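Local structure of 6-phospho-beta-d glycosidase (Streptococcus pyogenes, 5FOO) at residues 8-13 with 455-460; 66-71 with 449-454; 173-178 with 317-322; 303-308 with 324-329. The protein probably hydrolyses 6-phospho-beta-glucosides as a family 1 glycoside hydrolase, and binds the probe 6-phosphocyclophellitol in its pocket. The protein carries 1 engineered substitution. All blocks are in the same frame, centred on the assembly; numbering follows the deposited sequence.

Contact 1. Residues 8-13 with 455-460; sequences FWWGGA and KVATHN
Trp10 turns its CG away from its carbonyl carbon (chi1 -62°) and Asn460 turns its own away from the backbone N (chi1 -153°), and these two torsions bring the indole N-H up to the Asn460 amide. The setting is the (beta/alpha)8 barrel of family 1: strand 9-13 is the first barrel strand, and helix 448-459 lies outside it near the end of the chain. Helix residues lie over one indole face. Ala457 CA stands 3.7 Å from the centroid of the five-membered ring of Trp10, almost on its normal, and Val456 CG1 is 4.0 Å from the centroid of the six-membered ring; both are CH-pi contacts. Lower down the side chain, Ala457 CB meets Trp10 CB at 3.7 Å. The opposite face has Phe8 CD2 near its rim, so the buried ring lies between Phe8, just before the strand, and the helix. Asn460 follows the helix with positive phi, and its ND2 is bonded to Pro5 O, which ties the amide to the N-terminal segment as well. The amide plane is nearly perpendicular to the indole plane. Trp10 NE1 donates to Asn460 OD1 over 2.7 Å at 155°, with the oxygen close to the ring plane.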
# COMPACT_ATOMS: atom_id res chain seq x y z
N PHE A 8 -20.18 5.47 1.59
CA PHE A 8 -18.84 5.62 1.05
C PHE A 8 -17.83 5.88 2.17
O PHE A 8 -18.07 6.70 3.12
CB PHE A 8 -18.83 6.76 0.03
CG PHE A 8 -17.74 6.67 -1.01
CD1 PHE A 8 -17.81 5.74 -2.06
CD2 PHE A 8 -16.68 7.55 -0.97
CE1 PHE A 8 -16.84 5.72 -3.07
CE2 PHE A 8 -15.69 7.51 -1.96
CZ PHE A 8 -15.77 6.60 -3.00
N TRP A 9 -16.69 5.20 2.05
CA TRP A 9 -15.63 5.38 3.05
C TRP A 9 -14.84 6.66 2.74
O TRP A 9 -14.41 6.85 1.61
CB TRP A 9 -14.65 4.21 3.04
CG TRP A 9 -15.12 2.91 3.45
CD1 TRP A 9 -16.47 2.50 3.66
CD2 TRP A 9 -14.31 1.75 3.65
NE1 TRP A 9 -16.47 1.18 4.08
CE2 TRP A 9 -15.18 0.68 4.04
CE3 TRP A 9 -12.92 1.49 3.53
CZ2 TRP A 9 -14.70 -0.62 4.35
CZ3 TRP A 9 -12.44 0.20 3.81
CH2 TRP A 9 -13.35 -0.86 4.18
N TRP A 10 -14.64 7.50 3.76
CA TRP A 10 -13.85 8.66 3.64
C TRP A 10 -12.86 8.67 4.78
O TRP A 10 -13.20 8.56 5.97
CB TRP A 10 -14.67 9.90 3.72
CG TRP A 10 -15.70 10.11 2.68
CD1 TRP A 10 -17.07 10.08 2.88
CD2 TRP A 10 -15.50 10.60 1.34
NE1 TRP A 10 -17.70 10.40 1.70
CE2 TRP A 10 -16.76 10.74 0.75
CE3 TRP A 10 -14.38 10.83 0.55
CZ2 TRP A 10 -16.92 11.13 -0.57
CZ3 TRP A 10 -14.56 11.23 -0.74
CH2 TRP A 10 -15.82 11.36 -1.29
N GLY A 11 -11.60 8.84 4.43
CA GLY A 11 -10.56 8.90 5.45
C GLY A 11 -9.21 8.88 4.78
O GLY A 11 -9.08 9.26 3.61
N GLY A 12 -8.21 8.45 5.51
CA GLY A 12 -6.91 8.35 4.94
C GLY A 12 -6.20 7.15 5.47
O GLY A 12 -6.71 6.46 6.35
N ALA A 13 -5.05 6.92 4.85
CA ALA A 13 -4.22 5.79 5.03
C ALA A 13 -2.80 6.20 5.52
O ALA A 13 -2.21 7.21 5.08
CB ALA A 13 -4.11 5.08 3.72
N LYS A 455 -15.40 18.85 4.46
CA LYS A 455 -16.59 19.19 3.74
C LYS A 455 -17.06 18.10 2.80
O LYS A 455 -18.23 17.75 2.77
CB LYS A 455 -16.37 20.50 2.95
CG LYS A 455 -17.68 21.09 2.45
CD LYS A 455 -17.46 22.42 1.78
CE LYS A 455 -18.78 22.96 1.25
NZ LYS A 455 -18.67 24.40 0.88
N VAL A 456 -16.15 17.63 1.95
CA VAL A 456 -16.42 16.54 1.05
C VAL A 456 -16.93 15.26 1.77
O VAL A 456 -17.89 14.67 1.34
CB VAL A 456 -15.17 16.17 0.22
CG1 VAL A 456 -15.42 14.95 -0.61
CG2 VAL A 456 -14.74 17.33 -0.68
N ALA A 457 -16.27 14.85 2.83
CA ALA A 457 -16.62 13.64 3.54
C ALA A 457 -17.97 13.83 4.23
O ALA A 457 -18.74 12.93 4.21
CB ALA A 457 -15.60 13.34 4.60
N THR A 458 -18.20 14.99 4.85
CA THR A 458 -19.41 15.25 5.64
C THR A 458 -20.59 15.40 4.73
O THR A 458 -21.63 14.87 5.01
CB THR A 458 -19.22 16.52 6.49
OG1 THR A 458 -18.12 16.29 7.37
CG2 THR A 458 -20.44 16.85 7.31
N HIS A 459 -20.47 16.12 3.63
CA HIS A 459 -21.60 16.26 2.71
C HIS A 459 -21.72 15.12 1.70
O HIS A 459 -22.71 15.06 0.96
CB HIS A 459 -21.56 17.61 2.04
CG HIS A 459 -21.71 18.75 3.00
ND1 HIS A 459 -21.36 20.05 2.70
CD2 HIS A 459 -22.18 18.77 4.27
CE1 HIS A 459 -21.61 20.82 3.74
NE2 HIS A 459 -22.11 20.07 4.70
N ASN A 460 -20.74 14.22 1.69
CA ASN A 460 -20.70 13.11 0.75
C ASN A 460 -20.77 13.54 -0.69
O ASN A 460 -21.41 12.90 -1.50
CB ASN A 460 -21.78 12.05 1.10
CG ASN A 460 -21.38 10.65 0.63
OD1 ASN A 460 -20.19 10.31 0.57
ND2 ASN A 460 -22.37 9.86 0.23

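Contact 2. Residues 66-71 with 449-454; sequences ASLGHN and SAYWFK
Ala450 and Tyr451 meet the side chain of Leu68 at the start of the helical segment 449-454. Ala450 CB lies 4.1 Å from Leu68 CD2, while its carbonyl oxygen accepts a hydrogen bond from a water. That water also donates to Leu68 O and is hydrogen-bonded to His70 NE2 at 2.9 Å, so one molecule joins both backbones and the imidazole. Tyr451 starts out away from the other segment, but its ring swings back until CE1 is 3.8 Å from Leu68 CD2, the same methyl that meets Ala450. Phe453, with CG anti to its backbone N (chi1 -174°), sends its ring toward His70: its edge faces the imidazole in an offset edge-to-face pair, centroids 5.5 Å apart and planes at 86°. Lys454 comes closest to the opposite backbone, its CA making a C-H...O contact with Leu68 O at 3.3 Å. Its extended chain then runs alongside the 67-68 backbone, and CE passes 3.5 Å from Ser67 O. The close approach occurs where helix 54-67 ends in a Schellman motif with Gly69 at C-prime, its phi positive. Helix 448-459 therefore packs against the turn leading from helix 54-67 into barrel strand 72-76; Phe453 also touches Tyr413 and Val415 of strand 410-416, and Trp452 reaches helix 387-405.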
# COMPACT_ATOMS: atom_id res chain seq x y z
N ALA A 66 -11.71 12.42 13.39
CA ALA A 66 -13.16 12.41 13.52
C ALA A 66 -13.70 13.79 13.38
O ALA A 66 -14.66 13.98 12.65
CB ALA A 66 -13.65 11.82 14.82
N SER A 67 -13.10 14.77 14.06
CA SER A 67 -13.57 16.17 13.93
C SER A 67 -13.39 16.71 12.50
O SER A 67 -14.09 17.60 12.11
CB SER A 67 -12.88 17.07 14.94
OG SER A 67 -11.48 17.26 14.60
N LEU A 68 -12.47 16.13 11.72
CA LEU A 68 -12.28 16.49 10.31
C LEU A 68 -13.05 15.61 9.32
O LEU A 68 -12.69 15.55 8.13
CB LEU A 68 -10.80 16.51 9.99
CG LEU A 68 -9.94 17.51 10.80
CD1 LEU A 68 -8.48 17.15 10.75
CD2 LEU A 68 -10.13 18.95 10.30
N GLY A 69 -14.10 14.94 9.81
CA GLY A 69 -15.10 14.25 8.98
C GLY A 69 -14.74 12.83 8.52
O GLY A 69 -15.46 12.25 7.71
N HIS A 70 -13.62 12.29 8.98
CA HIS A 70 -13.20 10.95 8.53
C HIS A 70 -14.15 9.90 9.13
O HIS A 70 -14.43 9.97 10.31
CB HIS A 70 -11.75 10.68 8.93
CG HIS A 70 -10.75 11.58 8.25
ND1 HIS A 70 -9.42 11.25 8.10
CD2 HIS A 70 -10.91 12.78 7.61
CE1 HIS A 70 -8.79 12.21 7.44
NE2 HIS A 70 -9.67 13.16 7.15
N ASN A 71 -14.65 8.98 8.33
CA ASN A 71 -15.42 7.83 8.88
C ASN A 71 -14.71 6.48 8.89
O ASN A 71 -15.27 5.46 9.35
CB ASN A 71 -16.74 7.71 8.13
CG ASN A 71 -16.54 7.35 6.67
OD1 ASN A 71 -15.56 6.66 6.31
ND2 ASN A 71 -17.49 7.74 5.83
N SER A 449 -6.23 21.70 3.28
CA SER A 449 -6.85 20.57 2.61
C SER A 449 -7.64 19.73 3.61
O SER A 449 -8.59 19.10 3.21
CB SER A 449 -5.85 19.69 1.87
OG SER A 449 -4.93 19.25 2.80
N ALA A 450 -7.29 19.76 4.88
CA ALA A 450 -8.06 19.03 5.89
C ALA A 450 -9.50 19.55 6.00
O ALA A 450 -10.42 18.73 6.19
CB ALA A 450 -7.39 19.11 7.25
N TYR A 451 -9.68 20.89 5.95
CA TYR A 451 -11.01 21.51 6.01
C TYR A 451 -11.74 21.32 4.71
O TYR A 451 -12.97 21.15 4.71
CB TYR A 451 -10.96 23.00 6.44
CG TYR A 451 -10.40 23.10 7.83
CD1 TYR A 451 -11.13 22.65 8.95
CD2 TYR A 451 -9.13 23.59 8.05
CE1 TYR A 451 -10.60 22.69 10.23
CE2 TYR A 451 -8.57 23.62 9.30
CZ TYR A 451 -9.31 23.17 10.37
OH TYR A 451 -8.73 23.24 11.58
N TRP A 452 -11.04 21.27 3.59
CA TRP A 452 -11.71 20.99 2.35
C TRP A 452 -12.24 19.54 2.33
O TRP A 452 -13.40 19.29 1.90
CB TRP A 452 -10.85 21.26 1.15
CG TRP A 452 -11.42 20.76 -0.15
CD1 TRP A 452 -12.25 21.43 -1.03
CD2 TRP A 452 -11.15 19.50 -0.74
NE1 TRP A 452 -12.56 20.61 -2.10
CE2 TRP A 452 -11.89 19.43 -1.94
CE3 TRP A 452 -10.37 18.39 -0.34
CZ2 TRP A 452 -11.85 18.30 -2.75
CZ3 TRP A 452 -10.35 17.27 -1.15
CH2 TRP A 452 -11.07 17.24 -2.36
N PHE A 453 -11.42 18.60 2.80
CA PHE A 453 -11.79 17.19 2.69
C PHE A 453 -12.90 16.92 3.71
O PHE A 453 -13.73 16.09 3.47
CB PHE A 453 -10.58 16.28 2.95
CG PHE A 453 -10.85 14.83 2.72
CD1 PHE A 453 -11.18 14.38 1.46
CD2 PHE A 453 -10.72 13.91 3.74
CE1 PHE A 453 -11.43 13.03 1.22
CE2 PHE A 453 -10.88 12.54 3.50
CZ PHE A 453 -11.30 12.13 2.26
N LYS A 454 -12.88 17.62 4.84
CA LYS A 454 -13.93 17.54 5.85
C LYS A 454 -15.31 17.79 5.27
O LYS A 454 -16.26 17.05 5.55
CB LYS A 454 -13.67 18.50 7.01
CG LYS A 454 -14.75 18.50 8.11
CD LYS A 454 -14.68 19.74 9.00
CE LYS A 454 -15.85 19.73 9.99
NZ LYS A 454 -15.53 20.62 11.13
O HOH W 1 -10.36 15.93 6.61

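Contact 3. Residues 173-178 with 317-322; sequences SYLMQF and WSPEWY. With EDO (1,2-ethanediol), chain K.
Leu175 points its branched end at the 317-319 backbone and the Pro319 ring, reaching the CD corner of the proline end-on, with CD1 3.8 Å from Pro319 CD. The contact joins two loops of the (beta/alpha)8 barrel fold: one just after helix 166-174, the other the long connection between strands 302-305 and 324-325. It is modest, with 168 Å² buried in total, and rests on van der Waals packing with no hydrogen bond across it. The two Leu175 methyls divide the work. With CG anti to the carbonyl carbon (chi1 -67°), CD1 reaches the proline while CD2 rests 3.7 Å from Trp317 O. Inside the second loop, Ser318 opens an ST turn: its OG accepts from Glu320 N at 2.9 Å, and the backbone bond from Trp321 N to Ser318 O closes the short 3-10 turn. Pro319 lies within this turn, its CD on the side of the leucine. Behind the contact, the Trp317 indole packs on helices 186-208 and 235-258 and donates through NE1 to Asp272, while Pro319 touches Phe243 and Trp247, so the loop packs against helix 235-258. Toward the more exposed rim, Met176 is bent at both chi2 (-75°) and chi3, and crosses Glu320 at about a right angle. There Met176 CE lies 4.2 Å from Glu320 OE2, a loose van der Waals approach.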
# COMPACT_ATOMS: atom_id res chain seq x y z
N SER A 173 13.07 -4.87 -2.68
CA SER A 173 14.02 -5.75 -2.06
C SER A 173 14.90 -6.50 -3.08
O SER A 173 16.09 -6.80 -2.82
CB SER A 173 13.31 -6.75 -1.08
OG SER A 173 13.03 -6.14 0.21
N TYR A 174 14.35 -6.82 -4.25
CA TYR A 174 15.03 -7.77 -5.12
C TYR A 174 15.33 -7.32 -6.57
O TYR A 174 15.91 -8.08 -7.28
CB TYR A 174 14.29 -9.11 -5.10
CG TYR A 174 14.31 -9.80 -3.72
CD1 TYR A 174 15.40 -10.54 -3.33
CD2 TYR A 174 13.24 -9.65 -2.78
CE1 TYR A 174 15.47 -11.16 -2.08
CE2 TYR A 174 13.28 -10.30 -1.53
CZ TYR A 174 14.39 -11.05 -1.17
OH TYR A 174 14.50 -11.67 0.06
N LEU A 175 14.96 -6.10 -6.97
CA LEU A 175 15.18 -5.61 -8.37
C LEU A 175 15.78 -4.20 -8.45
O LEU A 175 16.75 -4.00 -9.14
CB LEU A 175 13.88 -5.63 -9.22
CG LEU A 175 13.38 -7.07 -9.49
CD1 LEU A 175 11.93 -7.09 -10.03
CD2 LEU A 175 14.30 -7.85 -10.43
N MET A 176 15.25 -3.25 -7.69
CA MET A 176 15.51 -1.83 -7.92
C MET A 176 16.18 -1.13 -6.77
O MET A 176 16.27 0.08 -6.79
CB MET A 176 14.17 -1.13 -8.21
CG MET A 176 13.32 -1.73 -9.33
SD MET A 176 13.93 -1.37 -10.99
CE MET A 176 13.64 0.41 -11.23
N GLN A 177 16.55 -1.86 -5.73
CA GLN A 177 17.38 -1.34 -4.64
C GLN A 177 16.80 -0.23 -3.75
O GLN A 177 17.52 0.64 -3.35
CB GLN A 177 18.79 -0.99 -5.16
CG GLN A 177 19.39 -2.13 -5.95
CD GLN A 177 20.79 -1.78 -6.47
OE1 GLN A 177 20.98 -1.53 -7.65
NE2 GLN A 177 21.75 -1.76 -5.59
N PHE A 178 15.53 -0.30 -3.38
CA PHE A 178 14.96 0.74 -2.50
C PHE A 178 14.33 0.24 -1.21
O PHE A 178 13.92 1.04 -0.37
CB PHE A 178 14.06 1.71 -3.29
CG PHE A 178 12.82 1.07 -3.90
CD1 PHE A 178 11.63 0.94 -3.14
CD2 PHE A 178 12.80 0.66 -5.24
CE1 PHE A 178 10.48 0.41 -3.73
CE2 PHE A 178 11.64 0.15 -5.84
CZ PHE A 178 10.50 -0.01 -5.07
N TRP A 317 17.68 -11.67 -14.28
CA TRP A 317 16.37 -11.43 -14.86
C TRP A 317 15.73 -10.15 -14.28
O TRP A 317 15.93 -9.80 -13.12
CB TRP A 317 15.44 -12.65 -14.70
CG TRP A 317 14.16 -12.52 -15.52
CD1 TRP A 317 13.99 -12.88 -16.82
CD2 TRP A 317 12.90 -11.97 -15.10
NE1 TRP A 317 12.69 -12.62 -17.21
CE2 TRP A 317 12.02 -12.03 -16.18
CE3 TRP A 317 12.44 -11.43 -13.90
CZ2 TRP A 317 10.70 -11.58 -16.10
CZ3 TRP A 317 11.08 -10.98 -13.84
CH2 TRP A 317 10.26 -11.06 -14.92
N SER A 318 15.04 -9.42 -15.15
CA SER A 318 14.25 -8.27 -14.77
C SER A 318 13.06 -8.14 -15.74
O SER A 318 13.19 -8.44 -16.91
CB SER A 318 15.08 -6.97 -14.83
OG SER A 318 14.20 -5.88 -14.88
N PRO A 319 11.89 -7.68 -15.25
CA PRO A 319 10.75 -7.40 -16.15
C PRO A 319 11.08 -6.33 -17.17
O PRO A 319 10.53 -6.35 -18.29
CB PRO A 319 9.62 -6.94 -15.17
CG PRO A 319 10.33 -6.51 -13.91
CD PRO A 319 11.57 -7.41 -13.84
N GLU A 320 12.02 -5.45 -16.81
CA GLU A 320 12.53 -4.40 -17.69
C GLU A 320 13.42 -4.84 -18.86
O GLU A 320 13.84 -4.00 -19.68
CB GLU A 320 13.22 -3.28 -16.88
CG GLU A 320 12.27 -2.62 -15.87
CD GLU A 320 12.65 -1.21 -15.44
OE1 GLU A 320 13.80 -0.78 -15.62
OE2 GLU A 320 11.78 -0.51 -14.88
N TRP A 321 13.63 -6.13 -18.99
CA TRP A 321 14.09 -6.69 -20.25
C TRP A 321 13.10 -6.39 -21.35
O TRP A 321 13.51 -6.38 -22.47
CB TRP A 321 14.16 -8.23 -20.22
CG TRP A 321 15.31 -8.91 -19.41
CD1 TRP A 321 16.16 -8.33 -18.53
CD2 TRP A 321 15.65 -10.32 -19.44
NE1 TRP A 321 17.03 -9.28 -18.01
CE2 TRP A 321 16.74 -10.50 -18.57
CE3 TRP A 321 15.16 -11.42 -20.14
CZ2 TRP A 321 17.34 -11.77 -18.36
CZ3 TRP A 321 15.73 -12.67 -19.93
CH2 TRP A 321 16.80 -12.84 -19.03
N TYR A 322 11.80 -6.26 -21.06
CA TYR A 322 10.79 -6.15 -22.09
C TYR A 322 10.20 -4.74 -22.25
O TYR A 322 9.32 -4.56 -23.09
CB TYR A 322 9.66 -7.17 -21.85
CG TYR A 322 10.17 -8.57 -21.86
CD1 TYR A 322 10.55 -9.17 -23.03
CD2 TYR A 322 10.40 -9.26 -20.66
CE1 TYR A 322 11.11 -10.44 -23.04
CE2 TYR A 322 10.92 -10.55 -20.65
CZ TYR A 322 11.30 -11.14 -21.84
OH TYR A 322 11.82 -12.44 -21.87
C1 EDO K . 16.67 -3.63 -21.43
O1 EDO K . 16.32 -4.69 -22.36
C2 EDO K . 17.33 -4.20 -20.17
O2 EDO K . 16.97 -3.36 -19.06

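Contact 4. Residues 303-308 with 324-329; sequences RVKAPD and DPYLMP. With EDO (1,2-ethanediol), chain L.
Lys305 and Asp324 form an antiparallel hydrogen-bonded pair at the edge of a small three-stranded sheet, an addition to the (beta/alpha)8 barrel in which strand 302-305 lies between 228-230 and 324-325. Lys305 N donates to Asp324 O and Asp324 N to Lys305 O, each over 2.9 Å; a third backbone bond, from Tyr326 N to Arg303 O, extends the ladder. The Lys305 and Asp324 side chains lie on the same sheet face. Lys305 has CG between its backbone N and carbonyl carbon (chi1 63°), and from there an extended chain passes over Asp324, CE being 3.8 Å from Asp324 CB. The ammonium stops short of a salt bridge, NZ lying 4.5 Å from Asp324 OD2; a water hydrogen-bonded to OD2 makes a weak further link to NZ. Asp324, with CG anti to its carbonyl carbon (chi1 -70°), turns its carboxylate to the chain beyond the strand, where OD2 accepts from Asp308 N with an N-H...O angle of 170°, though the N lies above the carboxylate plane. Tyr326 lays its CB against the Val304-Lys305 peptide and crosses the lysine chain at about a right angle. At the Arg303 end of the ladder, the arginine side chain runs extended from CG to NE and crosses Met328 obliquely. Its guanidinium also forms a salt bridge through NE with Glu340 and a cation-pi contact with Tyr342, which should hold the plane in place. Met328, extended through chi1 and chi2, lays SD over the centre of one guanidinium face, and the bend at chi3 brings CE to 3.4 Å from Arg303 NH2.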
# COMPACT_ATOMS: atom_id res chain seq x y z
N ARG A 303 4.19 5.16 -17.79
CA ARG A 303 4.24 4.90 -19.22
C ARG A 303 5.51 4.13 -19.61
O ARG A 303 6.56 4.26 -18.97
CB ARG A 303 4.18 6.21 -20.00
CG ARG A 303 3.06 7.15 -19.60
CD ARG A 303 3.26 8.56 -20.17
NE ARG A 303 2.16 9.40 -19.74
CZ ARG A 303 0.89 9.28 -20.18
NH1 ARG A 303 0.54 8.43 -21.14
NH2 ARG A 303 -0.02 10.09 -19.71
N VAL A 304 5.39 3.32 -20.65
CA VAL A 304 6.51 2.51 -21.09
C VAL A 304 6.64 2.51 -22.61
O VAL A 304 5.70 2.87 -23.33
CB VAL A 304 6.39 1.06 -20.62
CG1 VAL A 304 6.30 1.00 -19.09
CG2 VAL A 304 5.22 0.39 -21.32
N LYS A 305 7.83 2.10 -23.07
CA LYS A 305 8.12 1.89 -24.50
C LYS A 305 8.93 0.61 -24.66
O LYS A 305 9.43 0.07 -23.68
CB LYS A 305 8.90 3.08 -25.10
CG LYS A 305 10.27 3.24 -24.46
CD LYS A 305 11.11 4.37 -25.01
CE LYS A 305 12.37 4.44 -24.16
NZ LYS A 305 13.25 5.48 -24.71
N ALA A 306 9.03 0.13 -25.90
CA ALA A 306 9.93 -0.94 -26.28
C ALA A 306 11.33 -0.61 -25.79
O ALA A 306 11.73 0.55 -25.82
CB ALA A 306 9.99 -1.09 -27.79
N PRO A 307 12.05 -1.62 -25.29
CA PRO A 307 13.39 -1.35 -24.77
C PRO A 307 14.36 -0.66 -25.80
O PRO A 307 14.44 -1.05 -26.93
CB PRO A 307 13.88 -2.73 -24.31
CG PRO A 307 12.99 -3.71 -24.88
CD PRO A 307 11.73 -3.03 -25.35
N ASP A 308 15.01 0.39 -25.37
CA ASP A 308 15.99 1.12 -26.14
C ASP A 308 17.24 0.24 -26.48
O ASP A 308 17.89 0.43 -27.50
CB ASP A 308 16.41 2.35 -25.32
CG ASP A 308 17.30 3.28 -26.09
OD1 ASP A 308 16.91 3.71 -27.21
OD2 ASP A 308 18.44 3.52 -25.61
N ASP A 324 11.04 -0.18 -21.24
CA ASP A 324 11.68 0.90 -20.57
C ASP A 324 10.59 1.89 -20.13
O ASP A 324 9.55 1.99 -20.78
CB ASP A 324 12.59 1.73 -21.53
CG ASP A 324 13.85 0.99 -22.00
OD1 ASP A 324 14.09 -0.16 -21.61
OD2 ASP A 324 14.59 1.58 -22.81
N PRO A 325 10.86 2.66 -19.08
CA PRO A 325 10.02 3.80 -18.75
C PRO A 325 9.99 4.79 -19.88
O PRO A 325 10.99 4.98 -20.53
CB PRO A 325 10.75 4.42 -17.54
CG PRO A 325 11.42 3.28 -16.90
CD PRO A 325 11.84 2.37 -18.04
N TYR A 326 8.84 5.45 -20.11
CA TYR A 326 8.77 6.45 -21.14
C TYR A 326 8.25 7.75 -20.54
O TYR A 326 7.36 7.74 -19.68
CB TYR A 326 7.91 5.93 -22.28
CG TYR A 326 7.53 6.96 -23.30
CD1 TYR A 326 8.48 7.50 -24.16
CD2 TYR A 326 6.22 7.46 -23.36
CE1 TYR A 326 8.12 8.44 -25.12
CE2 TYR A 326 5.85 8.43 -24.28
CZ TYR A 326 6.82 8.92 -25.14
OH TYR A 326 6.50 9.85 -26.05
N LEU A 327 8.83 8.87 -20.95
CA LEU A 327 8.33 10.19 -20.58
C LEU A 327 7.64 10.82 -21.79
O LEU A 327 8.20 10.86 -22.88
CB LEU A 327 9.44 11.08 -20.02
CG LEU A 327 9.49 11.17 -18.48
CD1 LEU A 327 10.13 9.91 -17.85
CD2 LEU A 327 10.21 12.46 -18.12
N MET A 328 6.40 11.27 -21.58
CA MET A 328 5.55 11.78 -22.63
C MET A 328 5.81 13.31 -22.70
O MET A 328 5.56 14.02 -21.73
CB MET A 328 4.05 11.50 -22.33
CG MET A 328 3.06 11.96 -23.40
SD MET A 328 1.32 11.79 -22.94
CE MET A 328 1.08 12.82 -21.49
N PRO A 329 6.32 13.79 -23.85
CA PRO A 329 6.41 15.23 -23.99
C PRO A 329 5.08 15.98 -23.72
O PRO A 329 4.04 15.59 -24.20
CB PRO A 329 6.89 15.41 -25.47
CG PRO A 329 7.50 14.06 -25.86
CD PRO A 329 6.70 13.06 -25.10
C1 EDO L . 14.70 0.34 -18.50
O1 EDO L . 15.84 1.25 -18.55
C2 EDO L . 15.06 -1.07 -19.01
O2 EDO L . 14.12 -1.78 -19.87
O HOH W 2 6.17 7.01 -17.06
O HOH W 3 15.40 4.15 -22.39

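Overall arrangement
The four contacts form two groups. Contacts 1 and 2 share helix 448-459, their centres 7 Å apart, and are joined through Asn71: Trp10 O lies 2.8 Å from Asn71 N, a probable hydrogen bond between the first barrel strand and the start of the second. Contacts 3 and 4 touch with centres 16 Å apart, where Pro307 CG packs 3.6 Å from Trp321 O; their segments alternate along the chain, so in sequence the 317-322 loop falls between the two segments of contact 4. Contacts 1 and 3 are on opposite sides of the chain's centre, 37 Å apart between centres. The bound 6-phosphocyclophellitol is about 12 Å from the Met176 side chain of contact 3.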